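Glyco_hydro_cc domain-containing protein (Trichoderma gamsii, PDB 6UBD) probably binds beta-1,3-glucan oligosaccharides as a member of glycoside hydrolase family GH128, subgroup VII. Local coordinates at residues N218-W223 against G249-P254; P144-Q149 against D187-T192; Q89-L94 against A132-K137. All blocks are in the same frame, centred on the assembly; numbering follows the deposited sequence.

Contact 1: residues N218-W223 against G249-P254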
loop_
_atom_site.group_PDB
_atom_site.type_symbol
_atom_site.label_atom_id
_atom_site.label_comp_id
_atom_site.label_asym_id
_atom_site.label_seq_id
_atom_site.Cartn_x
_atom_site.Cartn_y
_atom_site.Cartn_z
ATOM N N ASN A 218 -13.351 19.259 7.620
ATOM C CA ASN A 218 -13.434 19.980 6.331
ATOM C C ASN A 218 -12.156 19.831 5.503
ATOM O O ASN A 218 -12.243 19.633 4.303
ATOM C CB ASN A 218 -13.803 21.447 6.667
ATOM C CG ASN A 218 -13.967 22.341 5.432
ATOM O OD1 ASN A 218 -15.011 22.242 4.771
ATOM N ND2 ASN A 218 -12.996 23.198 5.103
ATOM N N GLN A 219 -11.033 20.099 6.161
ATOM C CA GLN A 219 -9.710 19.945 5.468
ATOM C C GLN A 219 -9.520 18.502 4.939
ATOM O O GLN A 219 -9.015 18.359 3.788
ATOM C CB GLN A 219 -8.577 20.340 6.417
ATOM C CG GLN A 219 -7.152 20.188 5.791
ATOM C CD GLN A 219 -6.119 19.626 6.760
ATOM O OE1 GLN A 219 -6.456 19.153 7.853
ATOM N NE2 GLN A 219 -4.838 19.583 6.360
ATOM N N ILE A 220 -9.868 17.515 5.778
ATOM C CA ILE A 220 -9.677 16.082 5.381
ATOM C C ILE A 220 -10.523 15.778 4.155
ATOM O O ILE A 220 -10.090 15.140 3.175
ATOM C CB ILE A 220 -9.978 15.153 6.576
ATOM C CG1 ILE A 220 -8.849 15.203 7.613
ATOM C CG2 ILE A 220 -10.211 13.726 6.081
ATOM C CD1 ILE A 220 -9.259 14.668 8.938
ATOM N N ASN A 221 -11.803 16.254 4.165
ATOM C CA ASN A 221 -12.697 15.978 3.011
ATOM C C ASN A 221 -12.116 16.572 1.710
ATOM O O ASN A 221 -12.171 15.922 0.648
ATOM C CB ASN A 221 -14.112 16.532 3.267
ATOM C CG ASN A 221 -14.891 15.805 4.367
ATOM O OD1 ASN A 221 -14.466 14.731 4.822
ATOM N ND2 ASN A 221 -16.031 16.417 4.766
ATOM N N GLN A 222 -11.571 17.790 1.755
ATOM C CA GLN A 222 -10.973 18.420 0.575
ATOM C C GLN A 222 -9.680 17.660 0.167
ATOM O O GLN A 222 -9.439 17.531 -1.043
ATOM C CB GLN A 222 -10.665 19.890 0.885
ATOM C CG GLN A 222 -10.268 20.645 -0.364
ATOM C CD GLN A 222 -11.401 20.812 -1.363
ATOM O OE1 GLN A 222 -12.497 21.326 -1.045
ATOM N NE2 GLN A 222 -11.203 20.317 -2.576
ATOM N N TRP A 223 -8.871 17.324 1.161
ATOM C CA TRP A 223 -7.600 16.546 0.885
ATOM C C TRP A 223 -7.878 15.208 0.155
ATOM O O TRP A 223 -7.193 14.871 -0.849
ATOM C CB TRP A 223 -6.896 16.381 2.232
ATOM C CG TRP A 223 -5.494 15.813 2.130
ATOM C CD1 TRP A 223 -4.331 16.538 2.225
ATOM C CD2 TRP A 223 -5.114 14.419 2.069
ATOM N NE1 TRP A 223 -3.235 15.683 2.180
ATOM C CE2 TRP A 223 -3.705 14.399 2.127
ATOM C CE3 TRP A 223 -5.819 13.213 2.054
ATOM C CZ2 TRP A 223 -2.978 13.194 2.116
ATOM C CZ3 TRP A 223 -5.097 12.026 2.001
ATOM C CH2 TRP A 223 -3.699 12.020 2.034
ATOM N N GLY A 249 -5.394 8.819 14.499
ATOM C CA GLY A 249 -6.372 9.694 15.155
ATOM C C GLY A 249 -7.817 9.217 14.989
ATOM O O GLY A 249 -8.040 8.082 14.488
ATOM N N SER A 250 -8.748 10.023 15.484
ATOM C CA SER A 250 -10.165 9.618 15.557
ATOM C C SER A 250 -10.973 10.055 14.316
ATOM O O SER A 250 -12.105 9.564 14.144
ATOM C CB SER A 250 -10.796 10.141 16.814
ATOM O OG SER A 250 -10.950 11.546 16.732
ATOM N N VAL A 251 -10.420 10.951 13.481
ATOM C CA VAL A 251 -11.178 11.554 12.355
ATOM C C VAL A 251 -10.897 10.810 11.021
ATOM O O VAL A 251 -11.884 10.553 10.271
ATOM C CB VAL A 251 -10.872 13.064 12.280
ATOM C CG1 VAL A 251 -11.771 13.723 11.250
ATOM C CG2 VAL A 251 -11.080 13.732 13.648
ATOM N N TRP A 252 -9.656 10.421 10.766
ATOM C CA TRP A 252 -9.303 9.663 9.541
ATOM C C TRP A 252 -10.022 8.316 9.429
ATOM O O TRP A 252 -10.348 7.905 8.291
ATOM C CB TRP A 252 -7.750 9.503 9.494
ATOM C CG TRP A 252 -7.316 8.820 8.241
ATOM C CD1 TRP A 252 -7.015 7.485 8.088
ATOM C CD2 TRP A 252 -7.288 9.370 6.916
ATOM N NE1 TRP A 252 -6.837 7.204 6.771
ATOM C CE2 TRP A 252 -7.037 8.317 6.006
ATOM C CE3 TRP A 252 -7.518 10.650 6.397
ATOM C CZ2 TRP A 252 -6.953 8.534 4.636
ATOM C CZ3 TRP A 252 -7.458 10.872 5.048
ATOM C CH2 TRP A 252 -7.190 9.811 4.152
ATOM N N PRO A 253 -10.280 7.563 10.517
ATOM C CA PRO A 253 -10.865 6.217 10.329
ATOM C C PRO A 253 -12.107 6.245 9.440
ATOM O O PRO A 253 -12.985 7.099 9.645
ATOM C CB PRO A 253 -11.227 5.738 11.750
ATOM C CG PRO A 253 -10.169 6.381 12.556
ATOM C CD PRO A 253 -9.944 7.769 11.948
ATOM N N PRO A 254 -12.223 5.324 8.437
ATOM C CA PRO A 254 -13.341 5.428 7.479
ATOM C C PRO A 254 -14.666 4.859 8.020
ATOM O O PRO A 254 -15.654 4.989 7.255
ATOM C CB PRO A 254 -12.798 4.635 6.291
ATOM C CG PRO A 254 -11.897 3.602 6.944
ATOM C CD PRO A 254 -11.200 4.335 8.066
#

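Contact 2: residues P144-Q149 against D187-T192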
loop_
_atom_site.group_PDB
_atom_site.type_symbol
_atom_site.label_atom_id
_atom_site.label_comp_id
_atom_site.label_asym_id
_atom_site.label_seq_id
_atom_site.Cartn_x
_atom_site.Cartn_y
_atom_site.Cartn_z
ATOM N N PRO A 144 9.434 -3.253 -1.503
ATOM C CA PRO A 144 9.169 -2.784 -0.142
ATOM C C PRO A 144 8.777 -1.279 -0.128
ATOM O O PRO A 144 9.205 -0.522 -0.979
ATOM C CB PRO A 144 10.504 -3.059 0.582
ATOM C CG PRO A 144 11.184 -4.128 -0.268
ATOM C CD PRO A 144 10.844 -3.684 -1.678
ATOM N N ALA A 145 7.946 -0.965 0.896
ATOM C CA ALA A 145 7.376 0.421 1.075
ATOM C C ALA A 145 8.060 1.174 2.223
ATOM O O ALA A 145 8.114 0.618 3.328
ATOM C CB ALA A 145 5.862 0.384 1.254
ATOM N N MET A 146 8.611 2.342 1.930
ATOM C CA MET A 146 9.426 3.054 2.935
ATOM C C MET A 146 8.610 4.013 3.828
ATOM O O MET A 146 7.848 4.905 3.355
ATOM C CB MET A 146 10.472 3.917 2.210
ATOM C CG MET A 146 11.449 3.081 1.362
ATOM S SD MET A 146 12.364 1.785 2.267
ATOM C CE MET A 146 11.486 0.318 1.684
ATOM N N CYS A 147 8.839 3.957 5.121
ATOM C CA CYS A 147 8.231 4.966 6.050
ATOM C C CYS A 147 8.884 6.324 5.881
ATOM O O CYS A 147 8.245 7.338 6.218
ATOM C CB CYS A 147 8.263 4.497 7.510
ATOM S SG CYS A 147 9.917 4.509 8.250
ATOM N N ARG A 148 10.102 6.409 5.381
ATOM C CA ARG A 148 10.779 7.703 5.237
ATOM C C ARG A 148 10.275 8.451 3.981
ATOM O O ARG A 148 10.735 9.602 3.772
ATOM C CB ARG A 148 12.327 7.577 5.167
ATOM C CG ARG A 148 13.084 7.337 6.460
ATOM C CD ARG A 148 13.219 8.605 7.243
ATOM N NE ARG A 148 13.983 8.449 8.433
ATOM C CZ ARG A 148 14.130 9.374 9.346
ATOM N NH1 ARG A 148 13.544 10.549 9.240
ATOM N NH2 ARG A 148 14.896 9.140 10.404
ATOM N N GLN A 149 9.395 7.865 3.186
ATOM C CA GLN A 149 8.759 8.637 2.066
ATOM C C GLN A 149 9.851 9.190 1.150
ATOM O O GLN A 149 10.848 8.408 0.851
ATOM C CB GLN A 149 7.798 9.699 2.572
ATOM C CG GLN A 149 6.691 9.143 3.474
ATOM C CD GLN A 149 5.618 10.183 3.734
ATOM O OE1 GLN A 149 4.906 10.642 2.801
ATOM N NE2 GLN A 149 5.458 10.630 4.988
ATOM N N ASP A 187 7.127 12.448 -7.386
ATOM C CA ASP A 187 8.269 12.853 -8.235
ATOM C C ASP A 187 9.565 12.167 -7.789
ATOM O O ASP A 187 10.349 11.686 -8.648
ATOM C CB ASP A 187 8.440 14.369 -8.278
ATOM C CG ASP A 187 7.334 15.170 -8.926
ATOM O OD1 ASP A 187 6.637 14.631 -9.736
ATOM O OD2 ASP A 187 7.232 16.409 -8.653
ATOM N N TYR A 188 9.797 12.105 -6.478
ATOM C CA TYR A 188 11.002 11.422 -5.971
ATOM C C TYR A 188 11.035 9.957 -6.447
ATOM O O TYR A 188 12.072 9.492 -6.968
ATOM C CB TYR A 188 11.094 11.470 -4.443
ATOM C CG TYR A 188 12.274 10.696 -3.912
ATOM C CD1 TYR A 188 13.589 11.183 -3.960
ATOM C CD2 TYR A 188 12.111 9.374 -3.483
ATOM C CE1 TYR A 188 14.668 10.414 -3.577
ATOM C CE2 TYR A 188 13.208 8.605 -3.133
ATOM C CZ TYR A 188 14.485 9.149 -3.103
ATOM O OH TYR A 188 15.585 8.382 -2.807
ATOM N N TYR A 189 9.929 9.217 -6.287
ATOM C CA TYR A 189 9.951 7.774 -6.556
ATOM C C TYR A 189 9.920 7.514 -8.066
ATOM O O TYR A 189 10.584 6.530 -8.498
ATOM C CB TYR A 189 8.875 7.015 -5.763
ATOM C CG TYR A 189 9.236 6.762 -4.318
ATOM C CD1 TYR A 189 10.124 5.738 -4.004
ATOM C CD2 TYR A 189 8.759 7.591 -3.290
ATOM C CE1 TYR A 189 10.489 5.518 -2.684
ATOM C CE2 TYR A 189 9.129 7.405 -1.976
ATOM C CZ TYR A 189 10.012 6.342 -1.676
ATOM O OH TYR A 189 10.346 6.063 -0.375
ATOM N N TRP A 190 9.292 8.322 -8.910
ATOM C CA TRP A 190 9.417 8.187 -10.385
ATOM C C TRP A 190 10.846 8.538 -10.831
ATOM O O TRP A 190 11.475 7.789 -11.584
ATOM C CB TRP A 190 8.355 9.037 -11.152
ATOM C CG TRP A 190 8.651 8.985 -12.624
ATOM C CD1 TRP A 190 9.278 9.934 -13.411
ATOM C CD2 TRP A 190 8.579 7.823 -13.464
ATOM N NE1 TRP A 190 9.505 9.472 -14.683
ATOM C CE2 TRP A 190 9.091 8.165 -14.741
ATOM C CE3 TRP A 190 8.050 6.560 -13.264
ATOM C CZ2 TRP A 190 9.147 7.247 -15.784
ATOM C CZ3 TRP A 190 8.060 5.649 -14.303
ATOM C CH2 TRP A 190 8.636 5.996 -15.531
ATOM N N ASN A 191 11.343 9.664 -10.413
ATOM C CA ASN A 191 12.671 10.103 -10.885
ATOM C C ASN A 191 13.782 9.119 -10.478
ATOM O O ASN A 191 14.707 8.834 -11.292
ATOM C CB ASN A 191 13.025 11.510 -10.403
ATOM C CG ASN A 191 12.247 12.629 -11.039
ATOM O OD1 ASN A 191 12.127 13.684 -10.427
ATOM N ND2 ASN A 191 11.794 12.423 -12.257
ATOM N N THR A 192 13.676 8.586 -9.244
ATOM C CA THR A 192 14.735 7.716 -8.678
ATOM C C THR A 192 14.664 6.267 -9.246
ATOM O O THR A 192 15.706 5.690 -9.585
ATOM C CB THR A 192 14.676 7.736 -7.148
ATOM O OG1 THR A 192 14.808 9.093 -6.672
ATOM C CG2 THR A 192 15.814 6.899 -6.590
HETATM O O HOH W 1 7.143 5.522 0.717
#

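Contact 3: residues Q89-L94 against A132-K137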
loop_
_atom_site.group_PDB
_atom_site.type_symbol
_atom_site.label_atom_id
_atom_site.label_comp_id
_atom_site.label_asym_id
_atom_site.label_seq_id
_atom_site.Cartn_x
_atom_site.Cartn_y
_atom_site.Cartn_z
ATOM N N GLN A 89 5.335 -17.456 8.467
ATOM C CA GLN A 89 4.981 -18.887 8.379
ATOM C C GLN A 89 3.876 -19.078 7.325
ATOM O O GLN A 89 4.014 -20.005 6.484
ATOM C CB GLN A 89 4.574 -19.425 9.752
ATOM C CG GLN A 89 4.159 -20.883 9.788
ATOM C CD GLN A 89 3.706 -21.376 11.154
ATOM O OE1 GLN A 89 4.458 -21.316 12.143
ATOM N NE2 GLN A 89 2.461 -21.864 11.226
ATOM N N GLN A 90 2.805 -18.259 7.340
ATOM C CA GLN A 90 1.713 -18.370 6.336
ATOM C C GLN A 90 2.256 -18.161 4.917
ATOM O O GLN A 90 1.865 -18.906 4.026
ATOM C CB GLN A 90 0.634 -17.359 6.733
ATOM C CG GLN A 90 -0.590 -17.312 5.835
ATOM C CD GLN A 90 -1.530 -16.180 6.263
ATOM O OE1 GLN A 90 -1.321 -15.550 7.351
ATOM N NE2 GLN A 90 -2.504 -15.848 5.387
ATOM N N PHE A 91 3.166 -17.208 4.702
ATOM C CA PHE A 91 3.777 -16.939 3.360
ATOM C C PHE A 91 4.575 -18.147 2.872
ATOM O O PHE A 91 4.414 -18.542 1.687
ATOM C CB PHE A 91 4.623 -15.661 3.377
ATOM C CG PHE A 91 4.894 -15.069 2.023
ATOM C CD1 PHE A 91 5.907 -15.546 1.212
ATOM C CD2 PHE A 91 4.051 -14.087 1.511
ATOM C CE1 PHE A 91 6.103 -15.054 -0.061
ATOM C CE2 PHE A 91 4.232 -13.614 0.223
ATOM C CZ PHE A 91 5.270 -14.092 -0.558
ATOM N N GLU A 92 5.359 -18.742 3.768
ATOM C CA GLU A 92 6.117 -19.953 3.449
ATOM C C GLU A 92 5.197 -21.124 3.058
ATOM O O GLU A 92 5.665 -22.001 2.257
ATOM C CB GLU A 92 7.052 -20.377 4.605
ATOM C CG GLU A 92 8.118 -19.338 4.933
ATOM C CD GLU A 92 8.927 -19.608 6.226
ATOM O OE1 GLU A 92 8.309 -20.097 7.241
ATOM O OE2 GLU A 92 10.111 -19.212 6.320
ATOM N N HIS A 93 3.971 -21.192 3.618
ATOM C CA HIS A 93 3.022 -22.317 3.399
ATOM C C HIS A 93 2.071 -22.036 2.218
ATOM O O HIS A 93 1.243 -22.926 1.948
ATOM C CB HIS A 93 2.235 -22.618 4.693
ATOM C CG HIS A 93 3.011 -23.265 5.789
ATOM N ND1 HIS A 93 4.085 -24.110 5.564
ATOM C CD2 HIS A 93 2.852 -23.211 7.135
ATOM C CE1 HIS A 93 4.546 -24.560 6.712
ATOM N NE2 HIS A 93 3.791 -24.034 7.696
ATOM N N LEU A 94 2.198 -20.917 1.499
ATOM C CA LEU A 94 1.236 -20.646 0.390
ATOM C C LEU A 94 1.276 -21.804 -0.612
ATOM O O LEU A 94 2.364 -22.246 -0.987
ATOM C CB LEU A 94 1.533 -19.334 -0.338
ATOM C CG LEU A 94 1.173 -18.096 0.457
ATOM C CD1 LEU A 94 1.772 -16.870 -0.198
ATOM C CD2 LEU A 94 -0.335 -17.894 0.602
ATOM N N ALA A 132 11.167 -13.303 -5.005
ATOM C CA ALA A 132 11.576 -13.478 -6.412
ATOM C C ALA A 132 11.051 -14.781 -7.044
ATOM O O ALA A 132 10.616 -14.706 -8.190
ATOM C CB ALA A 132 13.061 -13.332 -6.587
ATOM N N PRO A 133 11.000 -15.921 -6.327
ATOM C CA PRO A 133 10.472 -17.107 -6.995
ATOM C C PRO A 133 8.994 -16.993 -7.380
ATOM O O PRO A 133 8.533 -17.614 -8.342
ATOM C CB PRO A 133 10.660 -18.192 -5.918
ATOM C CG PRO A 133 11.863 -17.693 -5.156
ATOM C CD PRO A 133 11.651 -16.212 -5.014
ATOM N N MET A 134 8.205 -16.246 -6.612
ATOM C CA MET A 134 6.779 -15.958 -6.993
ATOM C C MET A 134 6.760 -15.169 -8.297
ATOM O O MET A 134 5.909 -15.434 -9.153
ATOM C CB MET A 134 6.048 -15.177 -5.906
ATOM C CG MET A 134 5.881 -15.971 -4.649
ATOM S SD MET A 134 4.640 -17.267 -4.847
ATOM C CE MET A 134 4.202 -17.600 -3.137
ATOM N N GLY A 135 7.648 -14.207 -8.468
ATOM C CA GLY A 135 7.736 -13.495 -9.746
ATOM C C GLY A 135 8.140 -14.400 -10.893
ATOM O O GLY A 135 7.609 -14.251 -11.997
ATOM N N GLN A 136 9.059 -15.337 -10.677
ATOM C CA GLN A 136 9.453 -16.329 -11.713
ATOM C C GLN A 136 8.228 -17.153 -12.132
ATOM O O GLN A 136 8.168 -17.549 -13.306
ATOM C CB GLN A 136 10.637 -17.173 -11.228
ATOM C CG GLN A 136 11.261 -18.172 -12.241
ATOM C CD GLN A 136 10.522 -19.465 -12.525
ATOM O OE1 GLN A 136 9.818 -20.064 -11.681
ATOM N NE2 GLN A 136 10.724 -19.938 -13.741
ATOM N N LYS A 137 7.314 -17.450 -11.211
ATOM C CA LYS A 137 6.090 -18.226 -11.520
ATOM C C LYS A 137 4.984 -17.321 -12.088
ATOM O O LYS A 137 3.876 -17.852 -12.348
ATOM C CB LYS A 137 5.641 -18.854 -10.206
ATOM C CG LYS A 137 6.546 -19.969 -9.750
ATOM C CD LYS A 137 6.043 -20.760 -8.650
ATOM C CE LYS A 137 6.002 -20.106 -7.299
ATOM N NZ LYS A 137 5.324 -20.965 -6.292
#

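Contact 1: residues N218-W223 against G249-P254
The indole rings of Trp223 and Trp252 meet through their six-membered halves, whose centroids lie 5.8 Å apart and whose planes stand at 88°. Despite that angle the approach is oblique, so the pair is neither stacked nor T-shaped; Trp223 CZ3 comes to 3.7 Å from Trp252 CH2. Ile220 CG2 also reaches the Trp252 ring obliquely, 4.1 Å from CZ3, while Tyr242 stacks on this indole and Thr243 O accepts a hydrogen bond from its NE1. The contact joins helix 217-233 of the (β/α)8 barrel to the loop following strand 237-243, the last of the eight parallel strands. One residue before the tryptophan in the loop, Val251 CG1 lies 3.5 Å from Ile220 CD1. The two branches of Ile220 divide the work: CG2 stands opposite the backbone N and faces the indole, whereas CG1 lies beside that N (chi1 -74°) and an extended chi2 of 163° carries CD1 outward to the valine. With an alanine here, both CG2 and CD1 are removed, which would probably open a gap between the helix and the loop, leaving Val251 CG1 without its partner. Trp223 also packs against Phe202 and Cys204 of strand 197-206.

Contact 2: residues P144-Q149 against D187-T192
Tyr189 has the most surface buried in this contact, and its hydroxyl is the point on which the loop 144-149 meets helix 179-193. Tyr189 OH lies 2.7 Å from Gln149 O in a weak hydrogen bond. The carbonyl oxygen approaches the phenol obliquely and is also close to the ring carbons, 3.4 Å from Tyr189 CZ. Gln149 thus takes part through its backbone: its CB points away from the helix, and the side-chain NE2 bonds to Phe175 O. A type I turn from Met146 to Gln149 leads into this carbonyl, and its closing bond, Gln149 N to Met146 O, is weak; Gln149 itself has a positive phi of 57°.

Met146 adds van der Waals contact to the same hydroxyl. Its CB is 3.4 Å from Tyr189 OH, with CG only slightly farther, and the bends at chi2 and chi3 then take the thioether away from the tyrosine, in a side chain that packs on Trp154 and Leu155. In the (β/α)8 barrel, this loop follows strand 140-142, while the helix follows the next strand, 170-176; Tyr189 also touches Thr170 and Ile172 of that strand. A water donates to Met146 O at 2.8 Å and makes a weak, longer bond with Tyr189 OH, giving a second, indirect link.

One face of the Tyr189 ring is covered by Tyr188 CD2, which sits 3.7 Å above the plane over its centre. Tyr188 O is gripped by two donors from Thr192, the backbone N and the hydroxyl, arriving from opposite faces of the carbonyl plane. The Thr192 OG1 to Tyr188 O bond is 2.8 Å long. Beyond the tyrosine, the turn is held by the Cys147-Cys109 disulfide, and Asp108 accepts from the backbone N of Cys147 and Arg148.

Contact 3: residues Q89-L94 against A132-K137
Met134 and Leu94 both set CG beside the backbone N, opposite the carbonyl carbon. For Met134 that is a chi1 of -66°, followed by a bend at chi2 (-73°) and a nearly extended last torsion, which sends the CE methyl across to the other segment. Phe91 does the reverse, with CG anti to its backbone N (chi1 -161°), and this swings the ring toward the same methyl although its CB is not directed there.

The packing joins two consecutive helices of the (β/α)8 barrel: helix 82-92, which follows strand 69-73, and helix 120-136, which follows strand 100-102. The backbones stay well apart: the nearest CA atoms, those of Leu94 and Met134, are 10.4 Å from each other, so side-chain ends span the distance. Met134 CE is the atom common to both apolar contacts, and Met134 has the largest buried surface of the three residues. Two conformers were deposited for it; the contacts of the second are doubtful.

Each segment lies where its helix ends. Leu94 follows helix 82-92, with its backbone N bonded to Phe91 O, while in the partner helix neither Pro133, whose N has no hydrogen, nor Met134 bonds back to the preceding turn, and the helix kinks there.

The Leu94 and Met134 side chains cross at about a right angle, with Leu94 CD1 3.9 Å from Met134 CE. That methyl meets the Phe91 ring more loosely and obliquely, at 4.4 Å from CE1. Leu94 CD1 also covers one face of the phenyl ring, 4.0 Å above its plane and offset toward the rim.

In the fold
Followed from the N terminus, the three contacts close in series, with none nesting or crossing. Contact 3 comes first, closing a loop of 37 residues that includes strand 100-102 and most of helix 120-136, and so joins two successive barrel helices. Contact 2 spans another 37 residues, with helix 154-159 and strand 170-176 between its ends, and ties a loop after one strand to the helix after the next. Contact 1, over 25 residues, brings the loop following strand 237-243 back to helix 217-233. Contacts 1 and 3 lie on opposite sides of the chain's centre, their own centres 36 Å apart; contact 2 lies about 24-25 Å from each, centre to centre, touching neither.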